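Local coordinates for putative regulatory protein SCO4313 (Streptomyces coelicolor, PDB 2OI8) that is a putative TetR-family regulator that probably binds cis-regulatory DNA through a helix-turn-helix domain and controls transcription, at residues G86-A98 with S202-L214. Numbering follows the deposited sequence.
Sequences GADLAGLAHALRA and SALLFEAELKDLL
R97 CD lies over the face of the F206 ring, 3.8 Å from the centroid of that ring and 7° off its normal, the geometry of a CH-pi contact. The arginine chain, extended from CG to NE, runs past the ring against the direction of the phenylalanine side chain and brings its guanidinium to A203, whose CA lies over one face of that group, 3.4 Å from R97 NH2. There R97 NH1 forms a salt bridge with E190, which also accepts a hydrogen bond from S202 OG. F206 CG is anti to its backbone N (chi1 -178°), sending the ring across to helix 89-102, where F206 CZ stands 4.2 Å from A93 CB. With an alanine here in place of the phenylalanine, the R97 chain would probably lose the aromatic face it lies on and a gap would open beside A93. One turn along, L210 is a knob in the hole formed by L89, A90, A93 and H94, with L210 CD1 3.6 Å from A93 CB; the small alanines let it in. L89, A93, R97 and F206 also touch helix 170-191, closing this tight side. The other flank is looser: H94 is exposed, and its NE2 shares a water with E207 OE1, though the close placing of the two groups makes the details doubtful. At the helix end, exposed L214 reaches A90, CD1 to CB at 3.9 Å. The axes of helices 89-98 and 202-213 approach to 10.5 Å with 148° between their directions, a roughly antiparallel pairing within the all-helical C-terminal domain of a TetR-family regulator.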
ATOM      1  N   GLY A  86      26.731   0.019 -11.579  1.00 18.35           N
ATOM      2  CA  GLY A  86      26.680  -1.183 -12.415  1.00 19.27           C
ATOM      3  C   GLY A  86      25.836  -2.334 -11.881  1.00 20.00           C
ATOM      4  O   GLY A  86      25.983  -3.470 -12.338  1.00 19.65           O
ATOM      5  N   ALA A  87      24.950  -2.053 -10.921  1.00 20.89           N
ATOM      6  CA  ALA A  87      24.075  -3.095 -10.367  1.00 21.83           C
ATOM      7  C   ALA A  87      23.042  -3.538 -11.397  1.00 22.47           C
ATOM      8  O   ALA A  87      22.681  -2.776 -12.306  1.00 22.87           O
ATOM      9  CB  ALA A  87      23.390  -2.627  -9.096  1.00 21.54           C
ATOM     10  N   ASP A  88      22.598  -4.781 -11.265  1.00 22.72           N
ATOM     11  CA  ASP A  88      21.540  -5.325 -12.108  1.00 23.24           C
ATOM     12  C   ASP A  88      20.229  -5.238 -11.308  1.00 22.74           C
ATOM     13  O   ASP A  88      20.185  -4.617 -10.229  1.00 22.57           O
ATOM     14  CB  ASP A  88      21.866  -6.783 -12.427  1.00 24.01           C
ATOM     15  CG  ASP A  88      22.065  -7.620 -11.152  1.00 27.05           C
ATOM     16  OD1 ASP A  88      22.835  -7.171 -10.253  1.00 29.11           O
ATOM     17  OD2 ASP A  88      21.425  -8.703 -11.036  1.00 30.06           O
ATOM     18  N   LEU A  89      19.174  -5.877 -11.820  1.00 21.90           N
ATOM     19  CA  LEU A  89      17.860  -5.866 -11.163  1.00 21.24           C
ATOM     20  C   LEU A  89      17.926  -6.220  -9.678  1.00 20.36           C
ATOM     21  O   LEU A  89      17.261  -5.585  -8.859  1.00 20.22           O
ATOM     22  CB  LEU A  89      16.848  -6.774 -11.882  1.00 21.20           C
ATOM     23  CG  LEU A  89      16.188  -6.276 -13.169  1.00 21.56           C
ATOM     24  CD1 LEU A  89      15.230  -7.341 -13.690  1.00 21.71           C
ATOM     25  CD2 LEU A  89      15.470  -4.933 -12.993  1.00 21.30           C
ATOM     26  N   ALA A  90      18.731  -7.225  -9.337  1.00 19.43           N
ATOM     27  CA  ALA A  90      18.938  -7.589  -7.940  1.00 18.30           C
ATOM     28  C   ALA A  90      19.357  -6.354  -7.145  1.00 17.42           C
ATOM     29  O   ALA A  90      18.725  -6.019  -6.156  1.00 17.63           O
ATOM     30  CB  ALA A  90      19.974  -8.706  -7.814  1.00 18.24           C
ATOM     31  N   GLY A  91      20.381  -5.649  -7.613  1.00 16.26           N
ATOM     32  CA  GLY A  91      20.919  -4.509  -6.879  1.00 15.24           C
ATOM     33  C   GLY A  91      19.879  -3.426  -6.733  1.00 14.80           C
ATOM     34  O   GLY A  91      19.780  -2.776  -5.681  1.00 15.43           O
ATOM     35  N   LEU A  92      19.099  -3.255  -7.799  1.00 13.65           N
ATOM     36  CA  LEU A  92      18.032  -2.272  -7.862  1.00 12.41           C
ATOM     37  C   LEU A  92      16.911  -2.611  -6.875  1.00 11.98           C
ATOM     38  O   LEU A  92      16.441  -1.747  -6.153  1.00 11.58           O
ATOM     39  CB  LEU A  92      17.508  -2.201  -9.293  1.00 12.25           C
ATOM     40  CG  LEU A  92      17.988  -1.118 -10.265  1.00 11.11           C
ATOM     41  CD1 LEU A  92      19.379  -0.620 -10.001  1.00  9.22           C
ATOM     42  CD2 LEU A  92      17.860  -1.630 -11.672  1.00  9.79           C
ATOM     43  N   ALA A  93      16.511  -3.878  -6.848  1.00 11.61           N
ATOM     44  CA  ALA A  93      15.569  -4.390  -5.877  1.00 11.76           C
ATOM     45  C   ALA A  93      16.029  -4.110  -4.432  1.00 12.28           C
ATOM     46  O   ALA A  93      15.236  -3.678  -3.583  1.00 12.96           O
ATOM     47  CB  ALA A  93      15.362  -5.862  -6.099  1.00 11.47           C
ATOM     48  N   HIS A  94      17.305  -4.320  -4.155  1.00 12.23           N
ATOM     49  CA  HIS A  94      17.830  -4.054  -2.822  1.00 12.64           C
ATOM     50  C   HIS A  94      17.914  -2.583  -2.466  1.00 12.30           C
ATOM     51  O   HIS A  94      17.747  -2.215  -1.303  1.00 12.65           O
ATOM     52  CB  HIS A  94      19.190  -4.709  -2.662  1.00 12.59           C
ATOM     53  CG  HIS A  94      19.102  -6.188  -2.516  1.00 14.81           C
ATOM     54  ND1 HIS A  94      18.387  -6.785  -1.498  1.00 15.50           N
ATOM     55  CD2 HIS A  94      19.602  -7.194  -3.273  1.00 16.64           C
ATOM     56  CE1 HIS A  94      18.457  -8.096  -1.633  1.00 18.19           C
ATOM     57  NE2 HIS A  94      19.195  -8.373  -2.697  1.00 18.07           N
ATOM     58  N   ALA A  95      18.190  -1.754  -3.465  1.00 11.84           N
ATOM     59  CA  ALA A  95      18.142  -0.301  -3.302  1.00 11.82           C
ATOM     60  C   ALA A  95      16.713   0.112  -2.872  1.00 11.32           C
ATOM     61  O   ALA A  95      16.511   0.867  -1.899  1.00 11.03           O
ATOM     62  CB  ALA A  95      18.525   0.378  -4.612  1.00 11.36           C
ATOM     63  N   LEU A  96      15.738  -0.430  -3.579  1.00 10.62           N
ATOM     64  CA  LEU A  96      14.340  -0.104  -3.321  1.00 11.51           C
ATOM     65  C   LEU A  96      13.903  -0.521  -1.903  1.00 10.75           C
ATOM     66  O   LEU A  96      13.140   0.201  -1.279  1.00  9.88           O
ATOM     67  CB  LEU A  96      13.424  -0.734  -4.396  1.00 11.30           C
ATOM     68  CG  LEU A  96      11.914  -0.473  -4.233  1.00 13.25           C
ATOM     69  CD1 LEU A  96      11.573   1.053  -4.247  1.00 13.21           C
ATOM     70  CD2 LEU A  96      11.053  -1.258  -5.248  1.00 11.85           C
ATOM     71  N   ARG A  97      14.420  -1.665  -1.411  1.00 10.80           N
ATOM     72  CA  ARG A  97      14.029  -2.219  -0.109  1.00 10.10           C
ATOM     73  C   ARG A  97      14.472  -1.294   1.003  1.00  9.79           C
ATOM     74  O   ARG A  97      13.678  -0.952   1.895  1.00  9.99           O
ATOM     75  CB  ARG A  97      14.607  -3.627   0.108  1.00 10.36           C
ATOM     76  CG  ARG A  97      14.112  -4.319   1.398  1.00  9.55           C
ATOM     77  CD  ARG A  97      14.307  -5.836   1.409  1.00  9.36           C
ATOM     78  NE  ARG A  97      13.928  -6.384   2.710  1.00  9.40           N
ATOM     79  CZ  ARG A  97      12.677  -6.731   3.041  1.00 11.70           C
ATOM     80  NH1 ARG A  97      11.707  -6.610   2.152  1.00 12.96           N
ATOM     81  NH2 ARG A  97      12.373  -7.201   4.253  1.00 10.19           N
ATOM     82  N   ALA A  98      15.726  -0.871   0.922  1.00  9.62           N
ATOM     83  CA  ALA A  98      16.355  -0.043   1.962  1.00  9.70           C
ATOM     84  C   ALA A  98      15.770   1.357   1.989  1.00  9.64           C
ATOM     85  O   ALA A  98      15.508   1.909   3.061  1.00  9.45           O
ATOM     86  CB  ALA A  98      17.869   0.005   1.756  1.00  9.78           C
ATOM     87  N   SER A 202       9.968 -12.257   6.083  1.00 22.09           N
ATOM     88  CA  SER A 202       9.522 -11.549   4.883  1.00 21.51           C
ATOM     89  C   SER A 202      10.676 -11.075   3.987  1.00 20.85           C
ATOM     90  O   SER A 202      10.504 -10.986   2.779  1.00 21.20           O
ATOM     91  CB  SER A 202       8.633 -10.363   5.263  1.00 21.79           C
ATOM     92  OG  SER A 202       9.399  -9.317   5.840  1.00 22.26           O
ATOM     93  N   ALA A 203      11.839 -10.783   4.573  1.00 19.48           N
ATOM     94  CA  ALA A 203      13.031 -10.473   3.788  1.00 18.38           C
ATOM     95  C   ALA A 203      13.392 -11.626   2.833  1.00 17.62           C
ATOM     96  O   ALA A 203      13.899 -11.397   1.731  1.00 17.47           O
ATOM     97  CB  ALA A 203      14.199 -10.150   4.701  1.00 18.43           C
ATOM     98  N   LEU A 204      13.118 -12.857   3.260  1.00 16.71           N
ATOM     99  CA  LEU A 204      13.404 -14.044   2.439  1.00 16.25           C
ATOM    100  C   LEU A 204      12.343 -14.177   1.369  1.00 15.61           C
ATOM    101  O   LEU A 204      12.671 -14.459   0.214  1.00 15.10           O
ATOM    102  CB  LEU A 204      13.496 -15.323   3.284  1.00 15.91           C
ATOM    103  CG  LEU A 204      14.830 -15.755   3.914  1.00 16.60           C
ATOM    104  CD1 LEU A 204      15.767 -14.599   4.265  1.00 16.89           C
ATOM    105  CD2 LEU A 204      14.593 -16.646   5.144  1.00 16.51           C
ATOM    106  N   LEU A 205      11.081 -13.948   1.755  1.00 15.14           N
ATOM    107  CA  LEU A 205       9.996 -13.764   0.775  1.00 14.58           C
ATOM    108  C   LEU A 205      10.383 -12.768  -0.332  1.00 14.39           C
ATOM    109  O   LEU A 205      10.241 -13.069  -1.520  1.00 14.36           O
ATOM    110  CB  LEU A 205       8.673 -13.357   1.439  1.00 13.96           C
ATOM    111  CG  LEU A 205       7.595 -12.920   0.433  1.00 13.92           C
ATOM    112  CD1 LEU A 205       7.226 -14.006  -0.587  1.00 12.56           C
ATOM    113  CD2 LEU A 205       6.350 -12.380   1.126  1.00 14.13           C
ATOM    114  N   PHE A 206      10.901 -11.614   0.069  1.00 14.07           N
ATOM    115  CA  PHE A 206      11.349 -10.591  -0.861  1.00 14.47           C
ATOM    116  C   PHE A 206      12.430 -11.144  -1.778  1.00 15.22           C
ATOM    117  O   PHE A 206      12.349 -10.956  -2.998  1.00 15.40           O
ATOM    118  CB  PHE A 206      11.859  -9.363  -0.086  1.00 14.07           C
ATOM    119  CG  PHE A 206      12.302  -8.220  -0.965  1.00 13.58           C
ATOM    120  CD1 PHE A 206      13.559  -8.233  -1.581  1.00 11.76           C
ATOM    121  CD2 PHE A 206      11.475  -7.119  -1.161  1.00 11.92           C
ATOM    122  CE1 PHE A 206      13.978  -7.154  -2.390  1.00 11.25           C
ATOM    123  CE2 PHE A 206      11.883  -6.033  -1.985  1.00 11.20           C
ATOM    124  CZ  PHE A 206      13.138  -6.053  -2.591  1.00 11.28           C
ATOM    125  N   GLU A 207      13.430 -11.817  -1.194  1.00 15.84           N
ATOM    126  CA  GLU A 207      14.466 -12.517  -1.975  1.00 16.94           C
ATOM    127  C   GLU A 207      13.892 -13.524  -2.962  1.00 17.28           C
ATOM    128  O   GLU A 207      14.376 -13.617  -4.102  1.00 17.41           O
ATOM    129  CB  GLU A 207      15.479 -13.266  -1.090  1.00 16.96           C
ATOM    130  CG  GLU A 207      16.555 -12.424  -0.455  1.00 18.10           C
ATOM    131  CD  GLU A 207      17.162 -11.428  -1.409  1.00 20.07           C
ATOM    132  OE1 GLU A 207      17.965 -11.821  -2.291  1.00 21.10           O
ATOM    133  OE2 GLU A 207      16.828 -10.236  -1.263  1.00 20.35           O
ATOM    134  N   ALA A 208      12.908 -14.304  -2.506  1.00 17.21           N
ATOM    135  CA  ALA A 208      12.276 -15.296  -3.359  1.00 17.81           C
ATOM    136  C   ALA A 208      11.601 -14.608  -4.550  1.00 18.71           C
ATOM    137  O   ALA A 208      11.846 -14.978  -5.700  1.00 19.08           O
ATOM    138  CB  ALA A 208      11.288 -16.123  -2.583  1.00 17.35           C
ATOM    139  N   GLU A 209      10.788 -13.588  -4.279  1.00 19.17           N
ATOM    140  CA  GLU A 209      10.069 -12.878  -5.335  1.00 20.03           C
ATOM    141  C   GLU A 209      11.001 -12.240  -6.350  1.00 21.07           C
ATOM    142  O   GLU A 209      10.718 -12.248  -7.539  1.00 20.61           O
ATOM    143  CB  GLU A 209       9.121 -11.837  -4.744  1.00 19.36           C
ATOM    144  CG  GLU A 209       7.849 -12.441  -4.189  1.00 17.98           C
ATOM    145  CD  GLU A 209       6.993 -13.058  -5.271  1.00 18.63           C
ATOM    146  OE1 GLU A 209       6.305 -12.308  -5.984  1.00 19.29           O
ATOM    147  OE2 GLU A 209       7.005 -14.296  -5.429  1.00 18.47           O
ATOM    148  N   LEU A 210      12.115 -11.700  -5.863  1.00 22.92           N
ATOM    149  CA  LEU A 210      13.144 -11.137  -6.714  1.00 24.57           C
ATOM    150  C   LEU A 210      13.729 -12.229  -7.601  1.00 26.61           C
ATOM    151  O   LEU A 210      13.749 -12.101  -8.821  1.00 26.70           O
ATOM    152  CB  LEU A 210      14.239 -10.489  -5.861  1.00 24.36           C
ATOM    153  CG  LEU A 210      15.590 -10.122  -6.500  1.00 23.94           C
ATOM    154  CD1 LEU A 210      15.451  -9.098  -7.637  1.00 22.34           C
ATOM    155  CD2 LEU A 210      16.519  -9.601  -5.428  1.00 23.86           C
ATOM    156  N   LYS A 211      14.190 -13.307  -6.980  1.00 29.18           N
ATOM    157  CA  LYS A 211      14.818 -14.401  -7.705  1.00 32.09           C
ATOM    158  C   LYS A 211      13.875 -14.875  -8.822  1.00 33.83           C
ATOM    159  O   LYS A 211      14.241 -14.850  -9.992  1.00 34.17           O
ATOM    160  CB  LYS A 211      15.176 -15.536  -6.739  1.00 31.88           C
ATOM    161  CG  LYS A 211      16.617 -16.007  -6.830  1.00 32.66           C
ATOM    162  CD  LYS A 211      16.919 -17.186  -5.886  1.00 32.65           C
ATOM    163  CE  LYS A 211      17.449 -16.723  -4.515  1.00 32.87           C
ATOM    164  NZ  LYS A 211      16.377 -16.330  -3.545  1.00 32.71           N
ATOM    165  N   ASP A 212      12.656 -15.258  -8.440  1.00 36.21           N
ATOM    166  CA  ASP A 212      11.562 -15.692  -9.332  1.00 38.40           C
ATOM    167  C   ASP A 212      11.336 -14.770 -10.536  1.00 40.33           C
ATOM    168  O   ASP A 212      10.805 -15.175 -11.573  1.00 40.39           O
ATOM    169  CB  ASP A 212      10.278 -15.726  -8.498  1.00 38.16           C
ATOM    170  CG  ASP A 212       9.251 -16.703  -9.018  1.00 37.77           C
ATOM    171  OD1 ASP A 212       8.791 -16.559 -10.172  1.00 37.64           O
ATOM    172  OD2 ASP A 212       8.867 -17.595  -8.236  1.00 36.15           O
ATOM    173  N   LEU A 213      11.744 -13.521 -10.372  1.00 42.91           N
ATOM    174  CA  LEU A 213      11.453 -12.460 -11.316  1.00 45.49           C
ATOM    175  C   LEU A 213      12.628 -12.262 -12.265  1.00 47.60           C
ATOM    176  O   LEU A 213      12.450 -11.934 -13.439  1.00 47.53           O
ATOM    177  CB  LEU A 213      11.175 -11.192 -10.513  1.00 45.07           C
ATOM    178  CG  LEU A 213      11.065  -9.788 -11.082  1.00 44.83           C
ATOM    179  CD1 LEU A 213       9.814  -9.624 -11.931  1.00 43.96           C
ATOM    180  CD2 LEU A 213      11.044  -8.860  -9.884  1.00 44.25           C
ATOM    181  N   LEU A 214      13.826 -12.477 -11.731  1.00 50.49           N
ATOM    182  CA  LEU A 214      15.064 -12.326 -12.465  1.00 53.50           C
ATOM    183  C   LEU A 214      15.191 -13.463 -13.497  1.00 56.08           C
ATOM    184  O   LEU A 214      15.382 -14.628 -13.128  1.00 55.99           O
ATOM    185  CB  LEU A 214      16.230 -12.330 -11.472  1.00 53.15           C
ATOM    186  CG  LEU A 214      17.272 -11.210 -11.511  1.00 52.89           C
ATOM    187  CD1 LEU A 214      17.940 -11.075 -10.149  1.00 51.70           C
ATOM    188  CD2 LEU A 214      18.312 -11.448 -12.615  1.00 53.42           C
TER
HETATM  189  O   HOH W   1      19.820 -11.254  -3.874  1.00 73.23           O